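Local coordinates for uncharacterized protein (Thermus thermophilus HB8, PDB 6SCE), which is a DNA nuclease of type III CRISPR defence, activated by cyclic oligoadenylate, which its CARF region probably binds, at residues P323-E326 against S327-R330; E333-F336 against R337-V341; P304-A307 against A308-A312; N245-A248 against R249-A252; P569-A572 against E573-S577. All blocks are in the same frame, centred on the assembly; numbering follows the deposited sequence. Where two conformers were deposited one is given.

Contact 1: P323-E326 against S327-R330; sequences PEME and SRLR. With nucleotides of chain B.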
# COMPACT_ATOMS: atom_id res chain seq x y z
N PRO A 323 -2.12 17.39 -0.87
CA PRO A 323 -0.89 17.87 -1.50
C PRO A 323 0.26 16.92 -1.33
O PRO A 323 1.07 16.80 -2.24
CB PRO A 323 -0.64 19.23 -0.82
CG PRO A 323 -1.61 19.36 0.27
CD PRO A 323 -2.65 18.30 0.16
N GLU A 324 0.35 16.21 -0.21
CA GLU A 324 1.41 15.20 -0.04
C GLU A 324 1.31 13.99 -1.01
O GLU A 324 2.27 13.22 -1.14
CB GLU A 324 1.53 14.75 1.42
CG GLU A 324 0.29 14.13 2.05
CD GLU A 324 -0.57 15.14 2.81
OE1 GLU A 324 -0.94 14.93 3.99
OE2 GLU A 324 -0.90 16.17 2.22
N MSE A 325 0.20 13.83 -1.72
CA MSE A 325 0.05 12.77 -2.72
C MSE A 325 0.13 13.39 -4.11
O MSE A 325 -0.38 12.81 -5.09
CB MSE A 325 -1.30 12.06 -2.53
CG MSE A 325 -1.49 11.26 -1.24
SE MSE A 325 -0.48 9.57 -1.42
CE MSE A 325 -0.95 8.94 0.38
N GLU A 326 0.77 14.57 -4.25
CA GLU A 326 0.82 15.21 -5.56
C GLU A 326 1.41 14.30 -6.65
O GLU A 326 0.88 14.23 -7.72
CB GLU A 326 1.58 16.55 -5.51
CG GLU A 326 1.71 17.21 -6.87
CD GLU A 326 2.93 16.74 -7.63
OE1 GLU A 326 3.90 16.28 -6.99
OE2 GLU A 326 2.93 16.84 -8.87
N SER A 327 2.51 13.61 -6.36
CA SER A 327 3.14 12.74 -7.36
C SER A 327 2.16 11.68 -7.86
O SER A 327 1.99 11.47 -9.06
CB SER A 327 4.36 12.01 -6.80
OG SER A 327 5.36 12.94 -6.44
N ARG A 328 1.50 11.01 -6.93
CA ARG A 328 0.53 9.98 -7.33
C ARG A 328 -0.62 10.55 -8.15
O ARG A 328 -1.11 9.91 -9.09
CB ARG A 328 0.03 9.20 -6.12
CG ARG A 328 1.15 8.46 -5.38
CD ARG A 328 1.73 7.37 -6.25
NE ARG A 328 0.70 6.39 -6.57
CZ ARG A 328 0.42 5.31 -5.83
NH1 ARG A 328 1.13 5.05 -4.73
NH2 ARG A 328 -0.58 4.51 -6.19
N LEU A 329 -1.07 11.75 -7.80
CA LEU A 329 -2.12 12.40 -8.56
C LEU A 329 -1.61 12.68 -9.97
O LEU A 329 -2.33 12.45 -10.96
CB LEU A 329 -2.58 13.69 -7.89
CG LEU A 329 -3.66 14.50 -8.58
CD1 LEU A 329 -4.93 13.71 -8.68
CD2 LEU A 329 -3.91 15.80 -7.81
N ARG A 330 -0.39 13.19 -10.07
CA ARG A 330 0.20 13.50 -11.39
C ARG A 330 0.23 12.25 -12.30
O ARG A 330 -0.15 12.29 -13.47
CB ARG A 330 1.62 14.04 -11.20
CG ARG A 330 2.38 14.38 -12.48
CD ARG A 330 3.81 14.83 -12.14
NE ARG A 330 4.57 15.22 -13.33
CZ ARG A 330 5.86 15.56 -13.33
NH1 ARG A 330 6.57 15.54 -12.21
NH2 ARG A 330 6.46 15.89 -14.47
P A B 3 -7.82 4.87 6.99
OP1 A B 3 -8.70 6.01 7.47
OP2 A B 3 -8.53 3.55 6.93
O5' A B 3 -7.20 5.25 5.58
C5' A B 3 -6.11 4.54 4.98
C4' A B 3 -5.92 5.12 3.60
O4' A B 3 -5.51 6.52 3.71
C3' A B 3 -4.87 4.43 2.74
O3' A B 3 -5.47 4.19 1.48
C2' A B 3 -3.74 5.48 2.65
O2' A B 3 -2.97 5.40 1.48
C1' A B 3 -4.55 6.77 2.71
N9 A B 3 -3.79 7.93 3.12
C8 A B 3 -2.96 8.01 4.22
N7 A B 3 -2.43 9.21 4.36
C5 A B 3 -2.97 9.95 3.32
C6 A B 3 -2.81 11.29 2.94
N6 A B 3 -2.06 12.15 3.63
N1 A B 3 -3.52 11.72 1.87
C2 A B 3 -4.30 10.85 1.22
N3 A B 3 -4.53 9.56 1.48
C4 A B 3 -3.82 9.17 2.56
O HOH W 1 3.82 13.77 -3.89
O HOH W 2 5.16 15.35 -9.42

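Contact 2: E333-F336 against R337-V341; sequences EAFF and RGKGV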
# COMPACT_ATOMS: atom_id res chain seq x y z
N GLU A 333 -3.36 11.21 -13.32
CA GLU A 333 -3.80 12.11 -14.38
C GLU A 333 -3.18 11.71 -15.73
O GLU A 333 -3.89 11.64 -16.73
CB GLU A 333 -3.46 13.56 -14.02
CG GLU A 333 -3.95 14.57 -15.03
CD GLU A 333 -3.54 16.00 -14.68
OE1 GLU A 333 -2.44 16.20 -14.15
OE2 GLU A 333 -4.32 16.92 -15.00
N ALA A 334 -1.88 11.42 -15.75
CA ALA A 334 -1.20 11.08 -17.00
C ALA A 334 -1.76 9.76 -17.55
O ALA A 334 -1.98 9.61 -18.75
CB ALA A 334 0.29 10.97 -16.76
N PHE A 335 -2.01 8.81 -16.65
CA PHE A 335 -2.57 7.55 -17.05
C PHE A 335 -3.92 7.70 -17.72
O PHE A 335 -4.15 7.13 -18.82
CB PHE A 335 -2.69 6.59 -15.87
CG PHE A 335 -3.49 5.37 -16.21
CD1 PHE A 335 -2.92 4.37 -17.00
CD2 PHE A 335 -4.81 5.26 -15.83
CE1 PHE A 335 -3.66 3.26 -17.35
CE2 PHE A 335 -5.55 4.14 -16.19
CZ PHE A 335 -4.97 3.14 -16.94
N PHE A 336 -4.81 8.45 -17.09
CA PHE A 336 -6.15 8.62 -17.61
C PHE A 336 -6.14 9.45 -18.90
O PHE A 336 -6.81 9.10 -19.86
CB PHE A 336 -7.10 9.20 -16.57
CG PHE A 336 -7.57 8.18 -15.54
CD1 PHE A 336 -8.52 7.23 -15.87
CD2 PHE A 336 -7.07 8.19 -14.26
CE1 PHE A 336 -8.97 6.32 -14.94
CE2 PHE A 336 -7.50 7.27 -13.33
CZ PHE A 336 -8.44 6.32 -13.67
N ARG A 337 -5.33 10.50 -18.95
CA ARG A 337 -5.19 11.26 -20.21
C ARG A 337 -4.67 10.39 -21.35
O ARG A 337 -5.14 10.52 -22.48
CB ARG A 337 -4.25 12.45 -20.04
CG ARG A 337 -4.85 13.63 -19.29
CD ARG A 337 -3.79 14.72 -19.23
NE ARG A 337 -4.12 15.83 -18.34
CZ ARG A 337 -4.83 16.90 -18.68
NH1 ARG A 337 -5.33 17.02 -19.91
NH2 ARG A 337 -5.05 17.86 -17.79
N GLY A 338 -3.73 9.50 -21.05
CA GLY A 338 -3.18 8.58 -22.05
C GLY A 338 -4.22 7.62 -22.60
O GLY A 338 -4.08 7.13 -23.71
N LYS A 339 -5.27 7.35 -21.82
CA LYS A 339 -6.37 6.48 -22.23
C LYS A 339 -7.53 7.26 -22.85
O LYS A 339 -8.62 6.70 -23.01
CB LYS A 339 -6.87 5.66 -21.03
CG LYS A 339 -5.86 4.68 -20.47
CD LYS A 339 -5.41 3.69 -21.55
CE LYS A 339 -4.75 2.45 -20.97
NZ LYS A 339 -4.41 1.50 -22.07
N GLY A 340 -7.31 8.53 -23.16
CA GLY A 340 -8.31 9.37 -23.81
C GLY A 340 -9.41 9.86 -22.88
O GLY A 340 -10.47 10.27 -23.35
N VAL A 341 -9.18 9.80 -21.57
CA VAL A 341 -10.18 10.19 -20.58
C VAL A 341 -9.95 11.62 -20.17
O VAL A 341 -8.82 11.97 -19.88
CB VAL A 341 -10.12 9.28 -19.32
CG1 VAL A 341 -11.20 9.67 -18.32
CG2 VAL A 341 -10.31 7.83 -19.72

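Contact 3: P304-A307 against A308-A312; sequences PLYA and AYLHA. With nucleotides of chain B.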
# COMPACT_ATOMS: atom_id res chain seq x y z
N PRO A 304 -6.99 -0.49 -6.82
CA PRO A 304 -8.41 -0.18 -6.80
C PRO A 304 -8.82 0.84 -7.83
O PRO A 304 -9.90 0.75 -8.43
CB PRO A 304 -8.63 0.34 -5.37
CG PRO A 304 -7.57 -0.35 -4.55
CD PRO A 304 -6.38 -0.41 -5.48
N LEU A 305 -7.98 1.84 -8.04
CA LEU A 305 -8.25 2.83 -9.06
C LEU A 305 -8.23 2.22 -10.45
O LEU A 305 -9.05 2.55 -11.30
CB LEU A 305 -7.21 3.94 -8.98
CG LEU A 305 -7.45 5.17 -9.87
CD1 LEU A 305 -8.84 5.75 -9.82
CD2 LEU A 305 -6.44 6.23 -9.43
N TYR A 306 -7.29 1.32 -10.67
CA TYR A 306 -7.20 0.63 -11.95
C TYR A 306 -8.44 -0.27 -12.17
O TYR A 306 -8.99 -0.31 -13.26
CB TYR A 306 -5.94 -0.18 -12.00
CG TYR A 306 -5.66 -0.76 -13.36
CD1 TYR A 306 -5.60 0.06 -14.47
CD2 TYR A 306 -5.43 -2.10 -13.53
CE1 TYR A 306 -5.33 -0.44 -15.73
CE2 TYR A 306 -5.15 -2.62 -14.79
CZ TYR A 306 -5.11 -1.79 -15.88
OH TYR A 306 -4.84 -2.27 -17.14
N ALA A 307 -8.86 -0.99 -11.13
CA ALA A 307 -10.06 -1.80 -11.22
C ALA A 307 -11.25 -0.94 -11.55
O ALA A 307 -12.07 -1.31 -12.38
CB ALA A 307 -10.31 -2.55 -9.91
N ALA A 308 -11.34 0.22 -10.91
CA ALA A 308 -12.44 1.15 -11.17
C ALA A 308 -12.46 1.62 -12.63
O ALA A 308 -13.53 1.77 -13.23
CB ALA A 308 -12.37 2.33 -10.23
N TYR A 309 -11.28 1.89 -13.17
CA TYR A 309 -11.14 2.23 -14.58
C TYR A 309 -11.64 1.07 -15.48
O TYR A 309 -12.39 1.30 -16.42
CB TYR A 309 -9.68 2.57 -14.89
CG TYR A 309 -9.38 2.54 -16.35
CD1 TYR A 309 -9.86 3.54 -17.18
CD2 TYR A 309 -8.67 1.49 -16.92
CE1 TYR A 309 -9.63 3.50 -18.54
CE2 TYR A 309 -8.41 1.46 -18.28
CZ TYR A 309 -8.91 2.47 -19.08
OH TYR A 309 -8.68 2.46 -20.43
N LEU A 310 -11.23 -0.16 -15.19
CA LEU A 310 -11.64 -1.30 -16.01
C LEU A 310 -13.15 -1.50 -15.95
O LEU A 310 -13.80 -1.75 -16.97
CB LEU A 310 -10.93 -2.58 -15.59
CG LEU A 310 -9.42 -2.60 -15.77
CD1 LEU A 310 -8.87 -3.91 -15.25
CD2 LEU A 310 -9.04 -2.36 -17.22
N HIS A 311 -13.72 -1.34 -14.76
CA HIS A 311 -15.17 -1.50 -14.57
C HIS A 311 -15.99 -0.38 -15.22
O HIS A 311 -16.95 -0.64 -15.96
CB HIS A 311 -15.46 -1.61 -13.08
CG HIS A 311 -16.91 -1.58 -12.73
ND1 HIS A 311 -17.77 -2.62 -13.00
CD2 HIS A 311 -17.65 -0.62 -12.12
CE1 HIS A 311 -18.98 -2.31 -12.55
NE2 HIS A 311 -18.93 -1.11 -12.01
N ALA A 312 -15.61 0.86 -14.95
CA ALA A 312 -16.47 2.00 -15.30
C ALA A 312 -16.31 2.45 -16.75
O ALA A 312 -17.25 2.98 -17.30
CB ALA A 312 -16.19 3.18 -14.41
P A B 4 -5.08 2.93 0.57
OP1 A B 4 -4.11 2.05 1.28
OP2 A B 4 -4.77 3.38 -0.84
O5' A B 4 -6.51 2.21 0.61
C5' A B 4 -6.73 1.11 -0.29
C4' A B 4 -7.78 0.21 0.33
O4' A B 4 -8.27 -0.72 -0.68
C3' A B 4 -7.24 -0.64 1.47
O3' A B 4 -8.18 -0.91 2.51
C2' A B 4 -6.91 -1.94 0.74
O2' A B 4 -6.79 -3.04 1.62
C1' A B 4 -8.12 -2.03 -0.17
N9 A B 4 -7.99 -2.98 -1.27
C8 A B 4 -8.92 -3.94 -1.58
N7 A B 4 -8.55 -4.71 -2.57
C5 A B 4 -7.29 -4.24 -2.93
C6 A B 4 -6.36 -4.65 -3.91
N6 A B 4 -6.55 -5.68 -4.74
N1 A B 4 -5.18 -3.98 -3.97
C2 A B 4 -4.98 -2.97 -3.12
N3 A B 4 -5.78 -2.48 -2.17
C4 A B 4 -6.93 -3.17 -2.13

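Contact 4: N245-A248 against R249-A252; sequences NVFA and RWRA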
# COMPACT_ATOMS: atom_id res chain seq x y z
N ASN A 245 24.84 12.81 -8.69
CA ASN A 245 24.42 11.45 -9.04
C ASN A 245 24.02 10.66 -7.78
O ASN A 245 23.01 9.96 -7.78
CB ASN A 245 25.53 10.70 -9.75
CG ASN A 245 25.83 11.26 -11.13
OD1 ASN A 245 25.11 12.11 -11.63
ND2 ASN A 245 26.89 10.77 -11.75
N VAL A 246 24.84 10.76 -6.74
CA VAL A 246 24.63 10.04 -5.48
C VAL A 246 23.32 10.46 -4.86
O VAL A 246 22.50 9.60 -4.48
CB VAL A 246 25.77 10.25 -4.49
CG1 VAL A 246 25.39 9.70 -3.11
CG2 VAL A 246 27.04 9.59 -4.99
N PHE A 247 23.12 11.77 -4.78
CA PHE A 247 21.92 12.32 -4.19
C PHE A 247 20.64 11.94 -4.94
O PHE A 247 19.60 11.65 -4.31
CB PHE A 247 22.01 13.83 -4.11
CG PHE A 247 20.91 14.43 -3.32
CD1 PHE A 247 20.72 14.04 -2.00
CD2 PHE A 247 20.04 15.36 -3.88
CE1 PHE A 247 19.68 14.58 -1.25
CE2 PHE A 247 19.00 15.90 -3.13
CZ PHE A 247 18.82 15.51 -1.82
N ALA A 248 20.72 11.98 -6.26
CA ALA A 248 19.60 11.57 -7.11
C ALA A 248 19.23 10.10 -6.88
O ALA A 248 18.06 9.75 -6.86
CB ALA A 248 19.93 11.81 -8.59
N ARG A 249 20.24 9.26 -6.71
CA ARG A 249 20.03 7.84 -6.40
C ARG A 249 19.29 7.66 -5.07
O ARG A 249 18.32 6.91 -5.01
CB ARG A 249 21.34 7.08 -6.37
CG ARG A 249 21.94 6.80 -7.74
CD ARG A 249 23.04 5.77 -7.67
NE ARG A 249 24.28 6.25 -7.05
CZ ARG A 249 25.31 6.80 -7.72
NH1 ARG A 249 25.24 7.01 -9.03
NH2 ARG A 249 26.40 7.16 -7.06
N TRP A 250 19.75 8.34 -4.03
CA TRP A 250 19.06 8.33 -2.71
C TRP A 250 17.62 8.80 -2.77
O TRP A 250 16.70 8.20 -2.17
CB TRP A 250 19.79 9.20 -1.69
CG TRP A 250 21.19 8.78 -1.39
CD1 TRP A 250 21.81 7.63 -1.76
CD2 TRP A 250 22.13 9.52 -0.63
NE1 TRP A 250 23.10 7.61 -1.28
CE2 TRP A 250 23.31 8.76 -0.57
CE3 TRP A 250 22.08 10.76 0.02
CZ2 TRP A 250 24.45 9.22 0.09
CZ3 TRP A 250 23.22 11.20 0.68
CH2 TRP A 250 24.37 10.43 0.73
N ARG A 251 17.39 9.88 -3.51
CA ARG A 251 16.05 10.40 -3.66
C ARG A 251 15.15 9.38 -4.38
O ARG A 251 14.00 9.18 -3.98
CB ARG A 251 16.07 11.71 -4.46
CG ARG A 251 16.69 12.90 -3.74
CD ARG A 251 15.80 13.48 -2.66
NE ARG A 251 14.64 14.20 -3.20
CZ ARG A 251 13.62 14.65 -2.46
NH1 ARG A 251 13.60 14.48 -1.14
NH2 ARG A 251 12.62 15.29 -3.05
N ALA A 252 15.67 8.77 -5.42
CA ALA A 252 14.90 7.79 -6.21
C ALA A 252 14.57 6.56 -5.35
O ALA A 252 13.44 6.12 -5.29
CB ALA A 252 15.68 7.39 -7.44
O HOH W 3 27.65 7.92 -10.38

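Contact 5: P569-A572 against E573-S577; sequences PIMA and ELVRS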
# COMPACT_ATOMS: atom_id res chain seq x y z
N PRO A 569 15.10 -9.96 0.33
CA PRO A 569 14.81 -8.78 1.15
C PRO A 569 14.39 -7.56 0.33
O PRO A 569 13.41 -6.90 0.66
CB PRO A 569 16.14 -8.51 1.87
CG PRO A 569 16.87 -9.83 1.84
CD PRO A 569 16.48 -10.46 0.54
N ILE A 570 15.13 -7.27 -0.74
CA ILE A 570 14.80 -6.14 -1.60
C ILE A 570 13.54 -6.43 -2.42
O ILE A 570 12.69 -5.58 -2.56
CB ILE A 570 15.99 -5.73 -2.49
CG1 ILE A 570 16.99 -4.95 -1.64
CG2 ILE A 570 15.54 -4.88 -3.69
CD1 ILE A 570 18.12 -4.31 -2.43
N MSE A 571 13.42 -7.65 -2.92
CA MSE A 571 12.24 -8.01 -3.69
C MSE A 571 10.96 -7.82 -2.89
O MSE A 571 9.97 -7.33 -3.44
CB MSE A 571 12.34 -9.44 -4.18
CG MSE A 571 11.22 -9.78 -5.14
SE MSE A 571 11.73 -9.09 -6.91
CE MSE A 571 10.60 -10.38 -7.90
N ALA A 572 10.96 -8.22 -1.62
CA ALA A 572 9.75 -8.13 -0.79
C ALA A 572 9.28 -6.68 -0.65
O ALA A 572 8.06 -6.41 -0.66
CB ALA A 572 9.98 -8.75 0.59
N GLU A 573 10.24 -5.76 -0.56
CA GLU A 573 9.91 -4.34 -0.41
C GLU A 573 9.50 -3.72 -1.74
O GLU A 573 8.63 -2.86 -1.77
CB GLU A 573 11.09 -3.56 0.19
CG GLU A 573 11.58 -4.08 1.54
CD GLU A 573 10.53 -4.01 2.63
OE1 GLU A 573 9.59 -3.20 2.52
OE2 GLU A 573 10.65 -4.77 3.61
N LEU A 574 10.15 -4.14 -2.82
CA LEU A 574 9.77 -3.68 -4.16
C LEU A 574 8.34 -4.11 -4.45
O LEU A 574 7.53 -3.34 -4.95
CB LEU A 574 10.71 -4.23 -5.24
CG LEU A 574 10.26 -4.02 -6.69
CD1 LEU A 574 10.38 -2.54 -7.04
CD2 LEU A 574 11.03 -4.91 -7.65
N VAL A 575 8.05 -5.38 -4.15
CA VAL A 575 6.71 -5.92 -4.39
C VAL A 575 5.68 -5.11 -3.60
O VAL A 575 4.68 -4.67 -4.17
CB VAL A 575 6.67 -7.42 -4.04
CG1 VAL A 575 5.22 -7.95 -3.98
CG2 VAL A 575 7.48 -8.22 -5.06
N ARG A 576 5.95 -4.90 -2.31
CA ARG A 576 5.04 -4.17 -1.44
C ARG A 576 4.82 -2.75 -1.91
O ARG A 576 3.68 -2.30 -2.05
CB ARG A 576 5.55 -4.16 0.02
CG ARG A 576 4.68 -3.32 0.97
CD ARG A 576 5.11 -3.43 2.43
NE ARG A 576 6.41 -2.79 2.70
CZ ARG A 576 6.59 -1.53 3.10
NH1 ARG A 576 5.57 -0.70 3.32
NH2 ARG A 576 7.83 -1.07 3.30
N SER A 577 5.91 -2.03 -2.15
CA SER A 577 5.83 -0.60 -2.41
C SER A 577 5.33 -0.29 -3.81
O SER A 577 4.41 0.52 -3.97
CB SER A 577 7.18 0.05 -2.16
OG SER A 577 7.52 -0.10 -0.80

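Contact 1: P323-E326 against S327-R330
M325 O accepts L329 N at 3.0 Å (161° at the hydrogen), and E326 O accepts R330 N at 2.9 Å, the opening i to i+4 bonds of helix 326-338, with M325 at its N-cap. Two waters add indirect links. The first accepts from S327 N at 2.8 Å and donates to E324 O, so a first-turn N-H is satisfied through the preceding 3-10 segment. The second joins E326 OE2 to R330 NH1, lying in the guanidinium plane, but E326 has two conformers and this bridge is doubtful. Contacts to the nucleotide come from the residues just before the helix. With CG wedged between its backbone N and carbonyl carbon (chi1 59°), E324 presents OE1 to N6 of A3 of chain B, an N6 to OE1 bond of 3.0 Å bent to 137°. M325, a selenomethionine bent at chi2, brings CE to 3.6 Å from C4 of the same base. OE1 of E324 also pairs with R114. A carboxylate accepting from the exocyclic amine is consistent with recognition of adenine, and the R114 pairing would be expected to keep that carboxylate charged.

Contact 2: E333-F336 against R337-V341
F336 meets V341 through both its side chain and its carbonyl. F336 O accepts V341 N at 3.0 Å (156° at the hydrogen), and K339 N adds a weak bond to the same oxygen, so one carbonyl takes two donors as the helix ends. F336 CB lies 4.1 Å from V341 CB, while V341 CG2 stands near the plane of the F336 ring, at its edge. Beyond the turn, that ring packs on V317 and L319 of strand 316-321 and on L305.

R337 runs alongside E333, both side chains pointing the same way. The arginine chain, extended from CG to NE, lays NH2 3.0 Å from E333 OE2, a salt bridge. E333 OE2 lies near the guanidinium plane of R337, at its edge, yet NH2 comes to it from above the carboxylate plane, the two planes being 48° apart. The other oxygen, E333 OE1, pairs with R345, so each oxygen of this carboxylate has an arginine.

F335 offers a ring face to K339: K339 CG sits 4.2 Å from the centroid of the F335 ring, a CH-pi contact offset toward the rim, and K339 NZ goes on to D427.

G340, at a phi of 76°, is the C-prime residue, with G340 N bonded to R337 O at 3.0 Å. This is a Schellman motif, closing the helix of the beta-alpha-beta unit of strands 316-321 and 342-347.

Contact 3: P304-A307 against A308-A312
Four successive i to i+4 bonds join P304-A307 to A308-H311 in regular alpha-helical geometry, from A308 N to P304 O (2.9 Å) through to H311 N to A307 O (2.9 Å, 160° at the hydrogen). Helix 303-312 is the crossover of the beta-alpha-beta unit between the parallel strands 293-297 and 316-321, in a Rossmann-like sheet of the kind found in CARF domains.

At the start of the helix, P304 lays its ring carbons against the base of A4 of chain B: CG stands 3.7 Å from N3 and CD 3.8 Å from C2. Replacing this proline by a glycine would probably open a gap beside that base and leave its N3 and C2 without their apolar neighbour.

Further along, Y306 CG lies opposite its own backbone N (chi1 -171°), which carries the ring forward, toward Y309 and L310 one turn on. L310 CG sits over one ring face. Y306 OH, meanwhile, is hydrogen-bonded to R424 N, fixing the far end of the ring, and L428 and L431 of helix 425-432 pack on it. The two methyls of L310 take different ring atoms, L310 CD2 nearing CZ and L310 CD1 standing 4.0 Å from Y306 CE2.

Contact 4: N245-A248 against R249-A252
R251 N donates to F247 O at 2.9 Å, the shortest of four successive i to i+4 bonds here. The same two residues meet through their side chains. R251, bent at chi2 and chi3, brings CG over one face of the F247 ring, 4.0 Å from the centroid and only 17° off the normal, while CD reaches to 3.7 Å from F247 CZ. This CH-pi contact leaves the guanidinium and ring planes 15° apart.

W250 approaches the phenylalanine differently: its CE3 lies at the edge of the F247 ring, and the two side chains cross at about a right angle. V246 packs on the indole face, its CG1 3.4 Å from W250 CZ2, which is tight. The indole NE1 bonds to D203, fixing its rotation.

Helix 240-257 lies in the connection between the adjacent parallel strands 225-229 and 260-262, a beta-alpha-beta arrangement at the edge of a mixed sheet, and L261 touches both W250 and R251. Helix 232-236, in the same connection, adds L235 against V246, F247 and W250.

Toward N245, R249 turns at chi3 (-72°) and folds its guanidinium back, one face over N245 O and V246 CA. A water in the guanidinium plane accepts from R249 NH1 at 2.9 Å and, at 3.3 Å, from N245 ND2. The other terminal nitrogen, R249 NH2, forms a salt bridge with E242 and also rests against V246 CG2.

Contact 5: P569-A572 against E573-S577
This is a local contact in which M571 meets L574 and V575 a turn later on helix 561-579, the crossover between strands 551-558 and 584-592. That beta-alpha-beta unit belongs to the C-terminal domain, whose topology is consistent with a restriction-endonuclease-like nuclease fold.

P569 N and I570 N make no bond to the preceding turn, which kinks the helix. E573 N makes a weak bond to I570 O (3.2 Å), and P569 O lies 3.5 Å from E573 CG. The usual i to i+4 bonds follow, L574 N to I570 O at 2.9 Å and V575 N to M571 O at 2.8 Å, before the helix widens into a pi-type turn at 575-577.

E573, bent at chi2 (-62°), meets R576. R576 grips it side-on, NH2 and NE both bonding to OE1, the shorter from R576 NH2 to E573 OE1 at 2.9 Å. An alanine here would remove this acceptor, and the guanidinium, though S213 still holds its NH2, would probably be freer to turn.

The apolar side faces strand 551-558, where M571, L574 and V575 pack on F554. M571, a selenomethionine, puts SE 4.3 Å from L574 CD2, and its CG stands 4.1 Å from V575 CG2.

How the contacts relate
Along the chain the order is contact 4, contact 3, contact 1, contact 2, contact 5. Contacts 1, 2 and 3 belong to one domain: helices 303-312 and 326-338 cross between neighbouring strands of the mixed sheet that includes 293-297, 316-321 and 342-347. Contacts 1 and 2 share helix 326-338, centres 16 Å apart. Contacts 2 and 3, centres 13 Å apart, touch directly, with F336 CE1 3.7 Å from Y309 CD1. Contacts 1 and 3 meet adenosines of chain B at helix starts, placing the ligand there. Contacts 4 and 5 sit on helices beside two other sheets, centres 19 Å apart, consistent with their belonging to domains other than the nucleotide-binding one.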